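Local coordinates for septation protein imp2 (Schizosaccharomyces pombe, PDB 5C1F), which links the cytokinetic cytoskeleton to the membrane through its phospholipid-binding F-BAR domain, is required for normal septation and takes part in medial-ring disassembly in fission yeast, at residues A56-S59 / R60-F63; S88-Q91 / I92-L95. One frame throughout, in Å; residues are numbered along the deposited sequence.

Contact 1: residues A56-S59 / R60-F63; sequences AKLS and RTTF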
ATOM      1  N   ALA A  56       4.864   1.462   8.509  1.00 22.25           N
ATOM      2  CA  ALA A  56       5.701   1.145   9.662  1.00 27.34           C
ATOM      3  C   ALA A  56       5.933   2.388  10.512  1.00 29.00           C
ATOM      4  O   ALA A  56       5.813   2.340  11.736  1.00 29.56           O
ATOM      5  CB  ALA A  56       7.032   0.552   9.214  1.00 20.09           C
ATOM      6  N   LYS A  57       6.267   3.495   9.856  1.00 20.78           N
ATOM      7  CA  LYS A  57       6.479   4.764  10.544  1.00 33.22           C
ATOM      8  C   LYS A  57       5.241   5.162  11.342  1.00 33.18           C
ATOM      9  O   LYS A  57       5.337   5.645  12.471  1.00 29.75           O
ATOM     10  CB  LYS A  57       6.838   5.865   9.546  1.00 30.49           C
ATOM     11  CG  LYS A  57       7.156   7.205  10.192  1.00 39.73           C
ATOM     12  CD  LYS A  57       7.462   8.269   9.145  1.00 45.27           C
ATOM     13  CE  LYS A  57       7.704   9.631   9.784  1.00 53.09           C
ATOM     14  NZ  LYS A  57       8.960   9.664  10.585  1.00 57.28           N
ATOM     15  N   LEU A  58       4.075   4.940  10.745  1.00 28.84           N
ATOM     16  CA  LEU A  58       2.805   5.242  11.390  1.00 27.11           C
ATOM     17  C   LEU A  58       2.599   4.393  12.639  1.00 33.76           C
ATOM     18  O   LEU A  58       2.023   4.851  13.624  1.00 33.58           O
ATOM     19  CB  LEU A  58       1.650   5.027  10.410  1.00 25.32           C
ATOM     20  CG  LEU A  58       0.233   5.125  10.978  1.00 28.87           C
ATOM     21  CD1 LEU A  58      -0.027   6.510  11.548  1.00 25.14           C
ATOM     22  CD2 LEU A  58      -0.797   4.773   9.916  1.00 29.30           C
ATOM     23  N   SER A  59       3.079   3.155  12.589  1.00 34.64           N
ATOM     24  CA  SER A  59       2.943   2.224  13.704  1.00 31.13           C
ATOM     25  C   SER A  59       3.785   2.641  14.904  1.00 29.25           C
ATOM     26  O   SER A  59       3.519   2.221  16.030  1.00 30.23           O
ATOM     27  CB  SER A  59       3.335   0.813  13.267  1.00 32.67           C
ATOM     28  OG  SER A  59       2.553   0.397  12.166  1.00 43.81           O
ATOM     29  N   ARG A  60       4.799   3.467  14.655  1.00 30.92           N
ATOM     30  CA  ARG A  60       5.692   3.951  15.706  1.00 35.31           C
ATOM     31  C   ARG A  60       5.068   5.091  16.485  1.00 39.63           C
ATOM     32  O   ARG A  60       5.692   5.648  17.389  1.00 49.63           O
ATOM     33  CB  ARG A  60       7.023   4.419  15.117  1.00 38.44           C
ATOM     34  CG  ARG A  60       7.768   3.347  14.368  1.00 42.84           C
ATOM     35  CD  ARG A  60       8.159   2.207  15.287  1.00 42.23           C
ATOM     36  NE  ARG A  60       8.297   0.969  14.529  1.00 47.24           N
ATOM     37  CZ  ARG A  60       7.381   0.008  14.502  1.00 46.62           C
ATOM     38  NH1 ARG A  60       6.267   0.130  15.212  1.00 35.39           N
ATOM     39  NH2 ARG A  60       7.585  -1.083  13.776  1.00 57.41           N
ATOM     40  N   THR A  61       3.844   5.452  16.118  1.00 36.15           N
ATOM     41  CA  THR A  61       3.151   6.542  16.781  1.00 37.50           C
ATOM     42  C   THR A  61       2.985   6.232  18.257  1.00 28.07           C
ATOM     43  O   THR A  61       2.542   5.148  18.628  1.00 28.42           O
ATOM     44  CB  THR A  61       1.771   6.813  16.154  1.00 38.97           C
ATOM     45  OG1 THR A  61       1.938   7.202  14.785  1.00 42.52           O
ATOM     46  CG2 THR A  61       1.050   7.925  16.903  1.00 33.87           C
ATOM     47  N   THR A  62       3.372   7.184  19.094  1.00 29.14           N
ATOM     48  CA  THR A  62       3.192   7.050  20.527  1.00 31.61           C
ATOM     49  C   THR A  62       1.942   7.805  20.942  1.00 33.84           C
ATOM     50  O   THR A  62       1.765   8.973  20.597  1.00 30.75           O
ATOM     51  CB  THR A  62       4.410   7.581  21.308  1.00 36.89           C
ATOM     52  OG1 THR A  62       4.472   9.008  21.194  1.00 44.92           O
ATOM     53  CG2 THR A  62       5.695   6.974  20.765  1.00 34.21           C
ATOM     54  N   PHE A  63       1.062   7.118  21.659  1.00 39.55           N
ATOM     55  CA  PHE A  63      -0.138   7.739  22.199  1.00 38.44           C
ATOM     56  C   PHE A  63       0.087   8.129  23.653  1.00 40.37           C
ATOM     57  O   PHE A  63       0.995   7.613  24.305  1.00 41.81           O
ATOM     58  CB  PHE A  63      -1.333   6.793  22.088  1.00 37.82           C
ATOM     59  CG  PHE A  63      -1.864   6.640  20.693  1.00 39.91           C
ATOM     60  CD1 PHE A  63      -1.338   5.688  19.835  1.00 36.80           C
ATOM     61  CD2 PHE A  63      -2.901   7.439  20.245  1.00 41.91           C
ATOM     62  CE1 PHE A  63      -1.834   5.544  18.553  1.00 36.47           C
ATOM     63  CE2 PHE A  63      -3.400   7.299  18.965  1.00 43.29           C
ATOM     64  CZ  PHE A  63      -2.866   6.348  18.118  1.00 38.44           C
TER
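Backbone bonds from Arg60 and Thr61 back to the last turn of the helix carry the chain out of helix 18-59: Arg60 N donates to Lys57 O at 3.1 Å, with a weak second approach to Ala56 O, and Thr61 N donates to Leu58 O. From Thr61 on the backbone is extended and leaves the helix behind. The hydroxyl of Thr61 adds a shorter bond, OG1 to Leu58 O at 2.6 Å, so that one carbonyl oxygen accepts two donors, both from the same face of its plane. OG1 lies beside its own backbone N (chi1 -62°), which lets hydroxyl and amide reach the same acceptor. The side chains of Leu58 and Thr61 run side by side, with Leu58 CD1 3.8 Å from Thr61 OG1. Replacing Thr61 by a valine would probably leave Leu58 O with the amide alone and the exit from the helix less firmly fixed. Arg60 folds back along the helix: bent at chi2 (-63°), it lays CG 3.4 Å from Ala56 O and brings one face of its guanidinium over that oxygen, 3.9 Å from the plane. NH1 passes 3.6 Å from Ser59 CB, and NH2 forms a salt bridge with Asp83 of helix 69-155. Ser59 OG turns back to Met55 O, while Ser59 O accepts a bond from Lys79. Thus helix 69-155 covers the Ala56 and Ser59 side of this helix end, and Phe40 of the second subunit packs on Leu58 and Thr61 within the F-BAR dimer.

Contact 2: residues S88-Q91 / I92-L95; sequences SHLQ and ISQL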
ATOM      1  N   SER A  88       4.313  -7.225   6.701  1.00 17.89           N
ATOM      2  CA  SER A  88       3.881  -8.071   5.602  1.00 17.74           C
ATOM      3  C   SER A  88       4.120  -7.368   4.272  1.00 33.24           C
ATOM      4  O   SER A  88       4.735  -7.930   3.367  1.00 17.64           O
ATOM      5  CB  SER A  88       2.403  -8.443   5.757  1.00 22.66           C
ATOM      6  OG  SER A  88       1.919  -9.135   4.617  1.00 20.17           O
ATOM      7  N   HIS A  89       3.643  -6.131   4.165  1.00 17.06           N
ATOM      8  CA  HIS A  89       3.818  -5.359   2.940  1.00 26.30           C
ATOM      9  C   HIS A  89       5.298  -5.149   2.602  1.00 17.44           C
ATOM     10  O   HIS A  89       5.660  -5.112   1.428  1.00 18.57           O
ATOM     11  CB  HIS A  89       3.093  -4.014   3.049  1.00 20.19           C
ATOM     12  CG  HIS A  89       1.616  -4.111   2.836  1.00 22.70           C
ATOM     13  ND1 HIS A  89       1.052  -4.224   1.582  1.00 21.90           N
ATOM     14  CD2 HIS A  89       0.583  -4.121   3.711  1.00 16.25           C
ATOM     15  CE1 HIS A  89      -0.261  -4.295   1.696  1.00 21.63           C
ATOM     16  NE2 HIS A  89      -0.573  -4.237   2.978  1.00 16.19           N
ATOM     17  N   LEU A  90       6.150  -5.035   3.616  1.00 17.91           N
ATOM     18  CA  LEU A  90       7.587  -4.905   3.372  1.00 21.36           C
ATOM     19  C   LEU A  90       8.147  -6.197   2.787  1.00 27.36           C
ATOM     20  O   LEU A  90       8.942  -6.168   1.844  1.00 24.35           O
ATOM     21  CB  LEU A  90       8.340  -4.540   4.653  1.00 24.68           C
ATOM     22  CG  LEU A  90       9.835  -4.256   4.467  1.00 26.92           C
ATOM     23  CD1 LEU A  90      10.050  -3.100   3.501  1.00 22.21           C
ATOM     24  CD2 LEU A  90      10.515  -3.974   5.797  1.00 28.88           C
ATOM     25  N   GLN A  91       7.724  -7.325   3.353  1.00 18.88           N
ATOM     26  CA  GLN A  91       8.104  -8.639   2.848  1.00 24.47           C
ATOM     27  C   GLN A  91       7.594  -8.838   1.416  1.00 23.85           C
ATOM     28  O   GLN A  91       8.305  -9.362   0.561  1.00 24.76           O
ATOM     29  CB  GLN A  91       7.566  -9.739   3.774  1.00 19.47           C
ATOM     30  CG  GLN A  91       7.710 -11.168   3.252  1.00 32.66           C
ATOM     31  CD  GLN A  91       9.134 -11.694   3.323  1.00 41.09           C
ATOM     32  OE1 GLN A  91      10.031 -11.190   2.647  1.00 44.72           O
ATOM     33  NE2 GLN A  91       9.344 -12.720   4.141  1.00 44.99           N
ATOM     34  N   ILE A  92       6.367  -8.399   1.155  1.00 24.89           N
ATOM     35  CA  ILE A  92       5.778  -8.520  -0.174  1.00 24.50           C
ATOM     36  C   ILE A  92       6.550  -7.690  -1.200  1.00 23.10           C
ATOM     37  O   ILE A  92       6.813  -8.153  -2.312  1.00 21.06           O
ATOM     38  CB  ILE A  92       4.292  -8.096  -0.176  1.00 22.72           C
ATOM     39  CG1 ILE A  92       3.469  -9.055   0.684  1.00 23.89           C
ATOM     40  CG2 ILE A  92       3.736  -8.087  -1.596  1.00 21.01           C
ATOM     41  CD1 ILE A  92       3.468 -10.483   0.172  1.00 17.75           C
ATOM     42  N   SER A  93       6.928  -6.472  -0.823  1.00 19.05           N
ATOM     43  CA  SER A  93       7.681  -5.609  -1.729  1.00 18.32           C
ATOM     44  C   SER A  93       9.042  -6.220  -2.046  1.00 24.43           C
ATOM     45  O   SER A  93       9.541  -6.089  -3.165  1.00 22.92           O
ATOM     46  CB  SER A  93       7.854  -4.209  -1.134  1.00 22.36           C
ATOM     47  OG  SER A  93       8.777  -4.211  -0.060  1.00 22.33           O
ATOM     48  N   GLN A  94       9.633  -6.901  -1.067  1.00 25.40           N
ATOM     49  CA  GLN A  94      10.917  -7.566  -1.274  1.00 31.58           C
ATOM     50  C   GLN A  94      10.777  -8.741  -2.240  1.00 23.26           C
ATOM     51  O   GLN A  94      11.653  -8.982  -3.064  1.00 25.85           O
ATOM     52  CB  GLN A  94      11.505  -8.042   0.058  1.00 20.88           C
ATOM     53  CG  GLN A  94      11.962  -6.907   0.966  1.00 37.41           C
ATOM     54  CD  GLN A  94      12.255  -7.368   2.388  1.00 38.66           C
ATOM     55  OE1 GLN A  94      11.963  -8.507   2.760  1.00 37.90           O
ATOM     56  NE2 GLN A  94      12.830  -6.482   3.190  1.00 36.61           N
ATOM     57  N   LEU A  95       9.672  -9.470  -2.135  1.00 20.04           N
ATOM     58  CA  LEU A  95       9.409 -10.575  -3.049  1.00 21.98           C
ATOM     59  C   LEU A  95       9.036 -10.061  -4.442  1.00 27.76           C
ATOM     60  O   LEU A  95       9.371 -10.685  -5.452  1.00 27.25           O
ATOM     61  CB  LEU A  95       8.304 -11.479  -2.496  1.00 26.87           C
ATOM     62  CG  LEU A  95       8.642 -12.214  -1.190  1.00 29.33           C
ATOM     63  CD1 LEU A  95       7.413 -12.903  -0.607  1.00 27.49           C
ATOM     64  CD2 LEU A  95       9.768 -13.216  -1.407  1.00 20.97           C
TER
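Ile92 and Ser93 sit one turn beyond Ser88 and His89 in the long helix 69-155 of the F-BAR helical bundle, and regular i to i+4 hydrogen bonds join the two turns. Ile92 N meets Ser88 O at 2.8 Å; Ser93 N, Gln94 N and Leu95 N follow with His89 O, Leu90 O and Gln91 O. The tightly packed side carries His89, Ile92 and Ser93, all buried. Ile92 CG1, placed beside its own backbone N (chi1 -65°), rests 3.2 Å from Ser88 O, and its side chain packs on Ser236 of helix 162-252. The imidazole of His89 is held within the bundle, where Glu48 bonds ND1, Asp240 bonds NE2 and the ring of Tyr51 meets it edge-to-face. Two acidic partners of this kind would probably favour a protonated imidazole. Ser88 OG is held by Asn239, on the same helix as Asp240. The looser side belongs to Gln91, which is exposed, and to the partly exposed Leu90 and Gln94. The side chain of Gln94 slants across that of Leu90, its CG 3.2 Å from Leu90 O, and crosses Gln91 at about a right angle. Leu95, at the margin, brings CG 3.4 Å from Gln91 O and packs on Leu232 of helix 162-252. Back on the packed side, against Glu48 and Glu49 of helix 18-59, Ser93 turns OG between its backbone N and carbonyl carbon (chi1 72°), and OG donates to Leu90 O at 2.7 Å, reaching it from the same face as Gln94 N.

How the contacts relate
From the N terminus, helix 18-59 ends at contact 1, where the chain turns into the loop leading to helix 69-155; contact 2 comes later, beginning five residues beyond Asp83. Each is local and closes only a short span of backbone, so the two stand in series, neither nesting nor crossing. The centres of contact 1 and contact 2 lie about 19 Å apart, and the nearest atoms of contact 1 and contact 2 about 7 Å apart, without touching. Both nevertheless draw on the pairing of the same two helices. Residues 56-63 face helix 69-155 and the second subunit, whereas residues 88-95 lie between helices 18-59 and 162-252 of their own chain, joining three helices of the F-BAR bundle.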